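Cation efflux system protein CusF (Escherichia coli, PDB 3E6Z) carries copper in the periplasm as a metallochaperone, binding one copper per polypeptide within a cation efflux system that gives resistance to copper and silver. Local coordinates at residues I8-V14 with D58-F64; F43-T49 with L70-D75. The protein carries 1 engineered substitution. One frame throughout, in Å; residues are numbered along the deposited sequence. Where two conformers were deposited one is given.

Interaction 1. Residues I8-V14 with D58-F64; sequences ISATGVV and DKVAFNF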
loop_
_atom_site.group_PDB
_atom_site.type_symbol
_atom_site.label_atom_id
_atom_site.label_comp_id
_atom_site.label_asym_id
_atom_site.label_seq_id
_atom_site.Cartn_x
_atom_site.Cartn_y
_atom_site.Cartn_z
ATOM N N ILE A 8 1.980 7.728 3.666
ATOM C CA ILE A 8 0.843 7.124 4.381
ATOM C C ILE A 8 1.220 5.717 4.746
ATOM O O ILE A 8 1.659 4.953 3.910
ATOM C CB ILE A 8 -0.395 7.167 3.548
ATOM C CG1 ILE A 8 -0.760 8.609 3.130
ATOM C CG2 ILE A 8 -1.561 6.569 4.317
ATOM C CD1 ILE A 8 -1.807 8.737 2.130
ATOM N N SER A 9 1.106 5.404 6.056
ATOM C CA SER A 9 1.359 4.031 6.517
ATOM C C SER A 9 0.046 3.304 6.729
ATOM O O SER A 9 -0.955 3.872 7.099
ATOM C CB SER A 9 2.079 3.942 7.846
ATOM O OG SER A 9 3.256 4.670 7.927
ATOM N N ALA A 10 0.054 2.023 6.384
ATOM C CA ALA A 10 -1.149 1.222 6.506
ATOM C C ALA A 10 -0.811 -0.219 6.698
ATOM O O ALA A 10 0.291 -0.672 6.561
ATOM C CB ALA A 10 -1.980 1.384 5.310
ATOM N N THR A 11 -1.855 -0.964 7.096
ATOM C CA THR A 11 -1.801 -2.426 7.097
ATOM C C THR A 11 -2.954 -2.975 6.298
ATOM O O THR A 11 -3.904 -2.266 5.985
ATOM C CB THR A 11 -1.836 -2.970 8.602
ATOM O OG1 THR A 11 -3.037 -2.512 9.267
ATOM C CG2 THR A 11 -0.656 -2.550 9.457
ATOM N N GLY A 12 -2.842 -4.253 5.901
ATOM C CA GLY A 12 -3.950 -4.848 5.141
ATOM C C GLY A 12 -3.635 -6.298 4.771
ATOM O O GLY A 12 -2.702 -6.843 5.314
ATOM N N VAL A 13 -4.440 -6.756 3.826
ATOM C CA VAL A 13 -4.265 -8.141 3.342
ATOM C C VAL A 13 -4.106 -8.045 1.800
ATOM O O VAL A 13 -4.901 -7.413 1.109
ATOM C CB VAL A 13 -5.489 -9.022 3.675
ATOM C CG1 VAL A 13 -5.328 -10.438 3.011
ATOM C CG2 VAL A 13 -5.568 -9.159 5.237
ATOM N N VAL A 14 -3.106 -8.728 1.289
ATOM C CA VAL A 14 -2.819 -8.768 -0.147
ATOM C C VAL A 14 -3.931 -9.629 -0.832
ATOM O O VAL A 14 -4.139 -10.812 -0.457
ATOM C CB VAL A 14 -1.496 -9.353 -0.454
ATOM C CG1 VAL A 14 -1.247 -9.499 -1.953
ATOM C CG2 VAL A 14 -0.382 -8.508 0.253
ATOM N N ASP A 58 -1.542 -12.681 2.576
ATOM C CA ASP A 58 -0.650 -12.251 3.634
ATOM C C ASP A 58 -1.158 -10.950 4.251
ATOM O O ASP A 58 -1.627 -9.981 3.502
ATOM C CB ASP A 58 0.750 -11.934 3.112
ATOM C CG ASP A 58 1.610 -13.146 2.839
ATOM O OD1 ASP A 58 1.250 -14.288 3.246
ATOM O OD2 ASP A 58 2.671 -12.964 2.157
ATOM N N LYS A 59 -1.253 -10.840 5.543
ATOM C CA LYS A 59 -1.370 -9.541 6.189
ATOM C C LYS A 59 0.004 -8.842 5.935
ATOM O O LYS A 59 1.020 -9.434 6.061
ATOM C CB LYS A 59 -1.579 -9.751 7.697
ATOM C CG LYS A 59 -2.661 -10.574 8.117
ATOM C CD LYS A 59 -2.821 -10.703 9.686
ATOM C CE LYS A 59 -4.007 -11.566 9.960
ATOM N NZ LYS A 59 -4.288 -11.728 11.356
ATOM N N VAL A 60 -0.005 -7.544 5.649
ATOM C CA VAL A 60 1.144 -6.687 5.337
ATOM C C VAL A 60 1.071 -5.363 6.040
ATOM O O VAL A 60 0.015 -4.864 6.350
ATOM C CB VAL A 60 1.290 -6.500 3.789
ATOM C CG1 VAL A 60 1.741 -7.791 3.090
ATOM C CG2 VAL A 60 -0.046 -5.980 3.220
ATOM N N ALA A 61 2.288 -4.808 6.220
ATOM C CA ALA A 61 2.481 -3.394 6.629
ATOM C C ALA A 61 3.185 -2.714 5.426
ATOM O O ALA A 61 4.111 -3.239 4.860
ATOM C CB ALA A 61 3.416 -3.362 7.846
ATOM N N PHE A 62 2.673 -1.520 5.057
ATOM C CA PHE A 62 3.200 -0.912 3.879
ATOM C C PHE A 62 3.036 0.569 4.040
ATOM O O PHE A 62 2.293 1.109 4.823
ATOM C CB PHE A 62 2.531 -1.463 2.568
ATOM C CG PHE A 62 1.061 -1.233 2.519
ATOM C CD1 PHE A 62 0.115 -2.061 3.235
ATOM C CD2 PHE A 62 0.505 -0.187 1.692
ATOM C CE1 PHE A 62 -1.219 -1.809 3.142
ATOM C CE2 PHE A 62 -0.818 -0.007 1.572
ATOM C CZ PHE A 62 -1.745 -0.817 2.270
ATOM N N ASN A 63 3.852 1.237 3.200
ATOM C CA ASN A 63 3.884 2.731 3.228
ATOM C C ASN A 63 3.798 3.149 1.761
ATOM O O ASN A 63 4.389 2.529 0.888
ATOM C CB ASN A 63 5.198 3.278 3.810
ATOM C CG ASN A 63 5.222 3.021 5.291
ATOM O OD1 ASN A 63 4.558 3.723 6.056
ATOM N ND2 ASN A 63 5.786 1.867 5.698
ATOM N N PHE A 64 3.026 4.227 1.487
ATOM C CA PHE A 64 2.886 4.656 0.075
ATOM C C PHE A 64 2.719 6.177 0.063
ATOM O O PHE A 64 2.460 6.853 1.034
ATOM C CB PHE A 64 1.629 3.939 -0.554
ATOM C CG PHE A 64 0.305 4.299 0.099
ATOM C CD1 PHE A 64 -0.114 3.592 1.260
ATOM C CD2 PHE A 64 -0.530 5.306 -0.373
ATOM C CE1 PHE A 64 -1.348 3.834 1.836
ATOM C CE2 PHE A 64 -1.740 5.548 0.246
ATOM C CZ PHE A 64 -2.133 4.806 1.320
#
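Ile8 lies over one face of the Phe64 ring, its CB 3.9 Å from the ring centroid and 19° off the ring normal. Its CG2, anti to the backbone N, reaches ring atom CZ of Phe64 at 3.5 Å. Two residues along, the pattern repeats: Ala10 CB sits 4.1 Å from the centroid of the Phe62 ring, again over a face, while the same methyl borders the edge of the Phe64 ring. Both phenylalanines place CG between backbone N and carbonyl carbon (chi1 60° and 63°), which swings the rings across toward strand 8-14. Gly12 has no side chain there, and its N lies at the edge of the Phe62 ring; beyond it Val14 CG2 meets Val60 CG1 at 3.6 Å, the two side chains at about a right angle. Ile8, Ala10, Gly12, Val60, Phe62 and Phe64 line the inward face of an antiparallel pair in the OB-fold barrel of CusF; seven backbone hydrogen bonds hold the strands, from Ile8 N to Phe64 O at one end to Val14 N to Asp58 O at the other.

The other face, with Ser9, Thr11, Val13, Lys59, Ala61 and Asn63, is looser and more open to solvent. Its side chains mostly graze each other: Val13 CG2 stays 4.3 Å from Lys59 CG, and Thr11 CG2 is no closer to Ala61 CB. Thr11 turns its hydroxyl to Asp29 instead. One doubtful polar link may cross here: in one of two Ser9 conformers OG is modelled only 2.5 Å from Asn63 OD1, too short to read much into. Asn63 ND2 turns to Asp75.

Interaction 2. Residues F43-T49 with L70-D75; sequences FTITPQT and LSLLQD
Two backbone hydrogen bonds tie Thr44 to the strand 70-73: its N gives to Ser71 O, and its O takes the N-H of Leu73 at 2.9 Å. Both are nearly straight, 171° and 174° at the hydrogen, and they make a single bridge between Thr44 and Leu72.

Side-chain hydroxyls and water extend the polar grip. Thr49 OG1, set anti to its carbonyl carbon (chi1 -57°), donates to Leu73 O at 2.7 Å, the donor tilted from the carbonyl plane. The same oxygen accepts from Thr46 N at 2.9 Å, so one hydroxyl ties the type I turn Thr46-Thr49 to the end of strand 70-73. Near the other end a water joins Thr44 OG1 to Ser71 N, and that hydroxyl also bonds Lys23.

Apolar contacts fill in on both sides of the bridge. Leu73 is the most heavily covered residue: its CG lies 3.8 Å from Phe43 CB, its CB 3.6 Å from Thr49 CG2, and CD1 approaches Ile45 CG1. Ser71 CB comes 3.5 Å from Phe43 CD1, oblique to the ring, and Ser71 OG is held by Gln66. On the other side, Thr44 and Leu72 run alongside each other, pointing the same way, and Leu72 CD2 also reaches Thr46 CG2 at 3.9 Å, those two side chains meeting at about a right angle.

Past Leu73 the strand turns a corner at Gln74, where Gln74 and Asp75 both face Asn63 as a classic beta bulge. Bridging of the two outermost strands, 39-44 and 70-78, is what closes a five-stranded sheet into the barrel of an OB fold.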
loop_
_atom_site.group_PDB
_atom_site.type_symbol
_atom_site.label_atom_id
_atom_site.label_comp_id
_atom_site.label_asym_id
_atom_site.label_seq_id
_atom_site.Cartn_x
_atom_site.Cartn_y
_atom_site.Cartn_z
ATOM N N PHE A 43 -2.133 -0.638 -5.543
ATOM C CA PHE A 43 -0.844 0.012 -5.175
ATOM C C PHE A 43 0.183 -0.387 -6.190
ATOM O O PHE A 43 0.240 -1.491 -6.724
ATOM C CB PHE A 43 -0.428 -0.426 -3.753
ATOM C CG PHE A 43 -1.390 0.039 -2.703
ATOM C CD1 PHE A 43 -1.229 1.341 -2.142
ATOM C CD2 PHE A 43 -2.545 -0.735 -2.325
ATOM C CE1 PHE A 43 -2.160 1.890 -1.339
ATOM C CE2 PHE A 43 -3.433 -0.199 -1.429
ATOM C CZ PHE A 43 -3.292 1.090 -0.909
ATOM N N THR A 44 1.032 0.620 -6.523
ATOM C CA THR A 44 1.981 0.479 -7.620
ATOM C C THR A 44 3.382 0.196 -7.132
ATOM O O THR A 44 3.899 0.902 -6.268
ATOM C CB THR A 44 1.961 1.765 -8.478
ATOM O OG1 THR A 44 0.664 1.965 -9.007
ATOM C CG2 THR A 44 2.959 1.698 -9.639
ATOM N N ILE A 45 4.019 -0.838 -7.704
ATOM C CA ILE A 45 5.405 -1.155 -7.440
ATOM C C ILE A 45 6.220 -0.337 -8.444
ATOM O O ILE A 45 6.029 -0.406 -9.656
ATOM C CB ILE A 45 5.696 -2.648 -7.706
ATOM C CG1 ILE A 45 4.761 -3.557 -6.914
ATOM C CG2 ILE A 45 7.175 -2.941 -7.445
ATOM C CD1 ILE A 45 4.819 -4.994 -7.421
ATOM N N THR A 46 7.128 0.477 -7.915
ATOM C CA THR A 46 8.084 1.228 -8.759
ATOM C C THR A 46 9.476 0.656 -8.514
ATOM O O THR A 46 9.728 -0.099 -7.568
ATOM C CB THR A 46 8.059 2.742 -8.369
ATOM O OG1 THR A 46 8.749 2.823 -7.145
ATOM C CG2 THR A 46 6.646 3.312 -8.311
ATOM N N PRO A 47 10.469 1.094 -9.303
ATOM C CA PRO A 47 11.851 0.648 -9.043
ATOM C C PRO A 47 12.366 1.117 -7.671
ATOM O O PRO A 47 13.347 0.527 -7.164
ATOM C CB PRO A 47 12.640 1.195 -10.220
ATOM C CG PRO A 47 11.724 1.382 -11.218
ATOM C CD PRO A 47 10.402 1.803 -10.580
ATOM N N GLN A 48 11.739 2.157 -7.066
ATOM C CA GLN A 48 12.158 2.610 -5.750
ATOM C C GLN A 48 11.450 1.913 -4.615
ATOM O O GLN A 48 11.855 2.072 -3.472
ATOM C CB GLN A 48 11.923 4.119 -5.618
ATOM C CG GLN A 48 12.799 4.937 -6.530
ATOM C CD GLN A 48 12.307 4.899 -8.039
ATOM O OE1 GLN A 48 11.141 4.727 -8.380
ATOM N NE2 GLN A 48 13.245 5.183 -8.913
ATOM N N THR A 49 10.419 1.078 -4.868
ATOM C CA THR A 49 9.757 0.363 -3.811
ATOM C C THR A 49 10.750 -0.643 -3.190
ATOM O O THR A 49 11.395 -1.435 -3.947
ATOM C CB THR A 49 8.563 -0.480 -4.372
ATOM O OG1 THR A 49 7.644 0.411 -5.066
ATOM C CG2 THR A 49 7.816 -1.254 -3.279
ATOM N N LEU A 70 -2.381 7.483 -8.683
ATOM C CA LEU A 70 -1.514 6.360 -8.255
ATOM C C LEU A 70 -1.215 6.448 -6.769
ATOM O O LEU A 70 -1.016 7.500 -6.147
ATOM C CB LEU A 70 -0.207 6.404 -8.957
ATOM C CG LEU A 70 -0.316 6.250 -10.519
ATOM C CD1 LEU A 70 1.052 6.419 -11.137
ATOM C CD2 LEU A 70 -0.969 4.898 -10.881
ATOM N N SER A 71 -1.100 5.215 -6.147
ATOM C CA SER A 71 -0.557 5.098 -4.789
ATOM C C SER A 71 0.747 4.306 -4.939
ATOM O O SER A 71 0.719 3.092 -5.206
ATOM C CB SER A 71 -1.578 4.364 -3.876
ATOM O OG SER A 71 -2.784 5.009 -3.794
ATOM N N LEU A 72 1.866 5.033 -4.882
ATOM C CA LEU A 72 3.169 4.438 -5.150
ATOM C C LEU A 72 3.753 3.850 -3.860
ATOM O O LEU A 72 3.869 4.522 -2.846
ATOM C CB LEU A 72 4.147 5.545 -5.600
ATOM C CG LEU A 72 3.656 6.332 -6.837
ATOM C CD1 LEU A 72 4.805 7.359 -7.187
ATOM C CD2 LEU A 72 3.406 5.383 -8.060
ATOM N N LEU A 73 4.094 2.533 -3.923
ATOM C CA LEU A 73 4.643 1.913 -2.682
ATOM C C LEU A 73 6.016 2.344 -2.389
ATOM O O LEU A 73 6.947 2.272 -3.228
ATOM C CB LEU A 73 4.600 0.388 -2.875
ATOM C CG LEU A 73 3.214 -0.229 -2.853
ATOM C CD1 LEU A 73 3.254 -1.640 -3.443
ATOM C CD2 LEU A 73 2.621 -0.197 -1.455
ATOM N N GLN A 74 6.258 2.787 -1.152
ATOM C CA GLN A 74 7.584 2.961 -0.620
ATOM C C GLN A 74 8.178 1.598 -0.207
ATOM O O GLN A 74 9.363 1.350 -0.463
ATOM C CB GLN A 74 7.557 3.872 0.629
ATOM C CG GLN A 74 6.972 5.309 0.413
ATOM C CD GLN A 74 7.966 6.188 -0.370
ATOM O OE1 GLN A 74 8.020 6.090 -1.604
ATOM N NE2 GLN A 74 8.733 6.976 0.360
ATOM N N ASP A 75 7.347 0.774 0.453
ATOM C CA ASP A 75 7.857 -0.504 1.004
ATOM C C ASP A 75 6.625 -1.331 1.352
ATOM O O ASP A 75 5.519 -0.812 1.511
ATOM C CB ASP A 75 8.767 -0.258 2.203
ATOM C CG ASP A 75 8.107 0.632 3.266
ATOM O OD1 ASP A 75 7.084 0.227 3.851
ATOM O OD2 ASP A 75 8.501 1.828 3.336
HETATM O O HOH W 1 -1.609 2.769 -7.635
HETATM O O HOH W 2 11.415 3.289 -0.287
#

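How the interactions relate
Interactions 1 and 2 have centres about 12 Å apart, and their segments alternate along the chain: 8-14, 43-49, 58-64, 70-75. Interaction 1 pairs strands 8-18 and 59-67 inside the five-stranded antiparallel sheet; interaction 2 joins the sheet's two outermost strands, 39-44 and 70-78. They meet where strand 59-67 neighbours strand 70-78, with Asn63 probably hydrogen-bonded through its O to Gln74 N, while Phe64 CB packs on Leu72 O. Phe43 of interaction 2 packs edge-to-face with Phe62 and Phe64 of interaction 1, so both share one barrel interior. The side chains of Phe43 and Phe64 each lie about 6 Å from the copper, which His28, Met39 and Met41 bind.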